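Local coordinates for protein flavin-dependent monooxygenase, oxygenase subunit HsaA (Rhodococcus sp., PDB 2RFQ) that hydroxylates the phenolic ring of the secosteroid 3-HSA to a catechol during cholesterol catabolism, using reduced flavin and molecular oxygen, at residues Lys274-Pro277 with Phe278-Val281. Residues are numbered along the deposited sequence; the frame is centred on the assembly and turned at random.
Sequences KDDP and FAKV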
ATOM      1  N   LYS A 274      25.277  -8.412   4.940  1.00 28.07           N
ATOM      2  CA  LYS A 274      25.297  -9.788   5.407  1.00 27.48           C
ATOM      3  C   LYS A 274      24.043 -10.149   6.205  1.00 26.36           C
ATOM      4  O   LYS A 274      23.634 -11.313   6.224  1.00 26.90           O
ATOM      5  CB  LYS A 274      26.573 -10.095   6.197  1.00 27.95           C
ATOM      6  CG  LYS A 274      26.701 -11.554   6.642  1.00 29.14           C
ATOM      7  CD  LYS A 274      26.955 -12.511   5.479  1.00 30.99           C
ATOM      8  CE  LYS A 274      28.436 -12.766   5.291  1.00 31.19           C
ATOM      9  NZ  LYS A 274      28.730 -13.635   4.108  1.00 30.23           N
ATOM     10  N   ASP A 275      23.445  -9.158   6.865  1.00 24.34           N
ATOM     11  CA  ASP A 275      22.262  -9.392   7.692  1.00 22.87           C
ATOM     12  C   ASP A 275      21.301  -8.212   7.549  1.00 21.24           C
ATOM     13  O   ASP A 275      21.147  -7.383   8.457  1.00 22.31           O
ATOM     14  CB  ASP A 275      22.647  -9.628   9.154  1.00 22.93           C
ATOM     15  N   ASP A 276      20.702  -8.106   6.371  1.00 18.65           N
ATOM     16  CA  ASP A 276      19.714  -7.057   6.112  1.00 15.43           C
ATOM     17  C   ASP A 276      18.343  -7.718   6.008  1.00 13.75           C
ATOM     18  O   ASP A 276      17.966  -8.226   4.944  1.00 12.18           O
ATOM     19  CB  ASP A 276      20.062  -6.321   4.813  1.00 15.90           C
ATOM     20  CG  ASP A 276      19.061  -5.208   4.450  1.00 14.65           C
ATOM     21  OD1 ASP A 276      19.342  -4.488   3.482  1.00 17.25           O
ATOM     22  OD2 ASP A 276      18.025  -5.030   5.115  1.00 14.15           O
ATOM     23  N   PRO A 277      17.566  -7.669   7.095  1.00 11.87           N
ATOM     24  CA  PRO A 277      16.310  -8.386   7.010  1.00 10.60           C
ATOM     25  C   PRO A 277      15.336  -7.701   6.060  1.00 10.18           C
ATOM     26  O   PRO A 277      14.433  -8.351   5.542  1.00  9.06           O
ATOM     27  CB  PRO A 277      15.776  -8.360   8.454  1.00 11.31           C
ATOM     28  CG  PRO A 277      16.385  -7.141   9.066  1.00 11.03           C
ATOM     29  CD  PRO A 277      17.744  -6.988   8.396  1.00 12.50           C
ATOM     30  N   PHE A 278      15.470  -6.388   5.864  1.00  9.01           N
ATOM     31  CA  PHE A 278      14.545  -5.711   4.953  1.00  9.32           C
ATOM     32  C   PHE A 278      14.736  -6.136   3.502  1.00  9.24           C
ATOM     33  O   PHE A 278      13.751  -6.308   2.781  1.00  9.21           O
ATOM     34  CB  PHE A 278      14.636  -4.197   5.129  1.00  9.62           C
ATOM     35  CG  PHE A 278      14.276  -3.754   6.515  1.00  9.11           C
ATOM     36  CD1 PHE A 278      12.942  -3.689   6.916  1.00 12.32           C
ATOM     37  CD2 PHE A 278      15.274  -3.455   7.449  1.00  9.94           C
ATOM     38  CE1 PHE A 278      12.608  -3.298   8.237  1.00 11.16           C
ATOM     39  CE2 PHE A 278      14.946  -3.069   8.758  1.00 10.34           C
ATOM     40  CZ  PHE A 278      13.615  -2.993   9.145  1.00 11.17           C
ATOM     41  N   ALA A 279      15.984  -6.313   3.077  1.00  8.33           N
ATOM     42  CA  ALA A 279      16.230  -6.770   1.712  1.00  8.39           C
ATOM     43  C   ALA A 279      15.626  -8.169   1.538  1.00  8.60           C
ATOM     44  O   ALA A 279      15.038  -8.484   0.486  1.00  7.87           O
ATOM     45  CB  ALA A 279      17.719  -6.775   1.386  1.00  8.75           C
ATOM     46  N   LYS A 280      15.755  -8.993   2.578  1.00  6.62           N
ATOM     47  CA  LYS A 280      15.182 -10.346   2.547  1.00  7.68           C
ATOM     48  C   LYS A 280      13.671 -10.282   2.434  1.00  7.25           C
ATOM     49  O   LYS A 280      13.047 -11.032   1.648  1.00  8.19           O
ATOM     50  CB  LYS A 280      15.593 -11.123   3.788  1.00  7.18           C
ATOM     51  CG  LYS A 280      17.088 -11.402   3.817  1.00  7.10           C
ATOM     52  CD  LYS A 280      17.503 -12.073   5.114  1.00  7.96           C
ATOM     53  CE  LYS A 280      18.988 -12.411   5.101  1.00 10.01           C
ATOM     54  NZ  LYS A 280      19.361 -13.038   6.420  1.00 11.88           N
ATOM     55  N   VAL A 281      13.049  -9.380   3.200  1.00  7.33           N
ATOM     56  CA  VAL A 281      11.582  -9.262   3.130  1.00  7.34           C
ATOM     57  C   VAL A 281      11.116  -8.810   1.727  1.00  7.98           C
ATOM     58  O   VAL A 281      10.130  -9.315   1.177  1.00  9.18           O
ATOM     59  CB  VAL A 281      11.053  -8.298   4.217  1.00  7.87           C
ATOM     60  CG1 VAL A 281       9.592  -7.900   3.931  1.00  9.81           C
ATOM     61  CG2 VAL A 281      11.234  -8.958   5.586  1.00  7.70           C
TER
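D276 caps the start of helix 277-309 by accepting from the backbone of A279: A279 N reaches D276 OD2 at 3.2 Å, with an N-H...O angle of 158°. The donor comes from above the carboxylate, 75° out of its plane, rather than from within it. With CG anti to the backbone N (chi1 179°), the D276 carboxylate reaches forward to the first turn, where OD1 rests on A279 CB at 3.5 Å. OD2 also sits 3.0 Å from F278 N and lies at the edge of the F278 ring, near its plane. D276 is the N-cap residue, and P277 follows in the first position of the helix, where a proline's missing N-H costs nothing. Were D276 an alanine, A279 N would probably lose its capping acceptor and the helix start would be less firmly fixed.

Helical bonding takes over at once: V281 N donates to P277 O at 2.9 Å, while the bond from K280 N to D276 O is weak at 3.3 Å. The extended K280 chain passes D276 O with its CG 3.5 Å away, and its NZ bonds T382 OG1 of a second subunit. The cap and the P277-V281 turn are the tight part; P277 and F278, side by side, touch more loosely, CG to CD2 4.2 Å. The solvent side is the loop before, where D275 is exposed and modelled only to CB, though K274 NZ anchors that loop to V264 O.

The cap marks where the loop after helix 233-266 gives way to helix 277-309, within the C-terminal helical domain of the acyl-CoA dehydrogenase fold. V378, on helix 373-384 of the second subunit, packs on P277 and V281, and the F278 rings of this chain and a third subunit meet between the starts of their 277-309 helices.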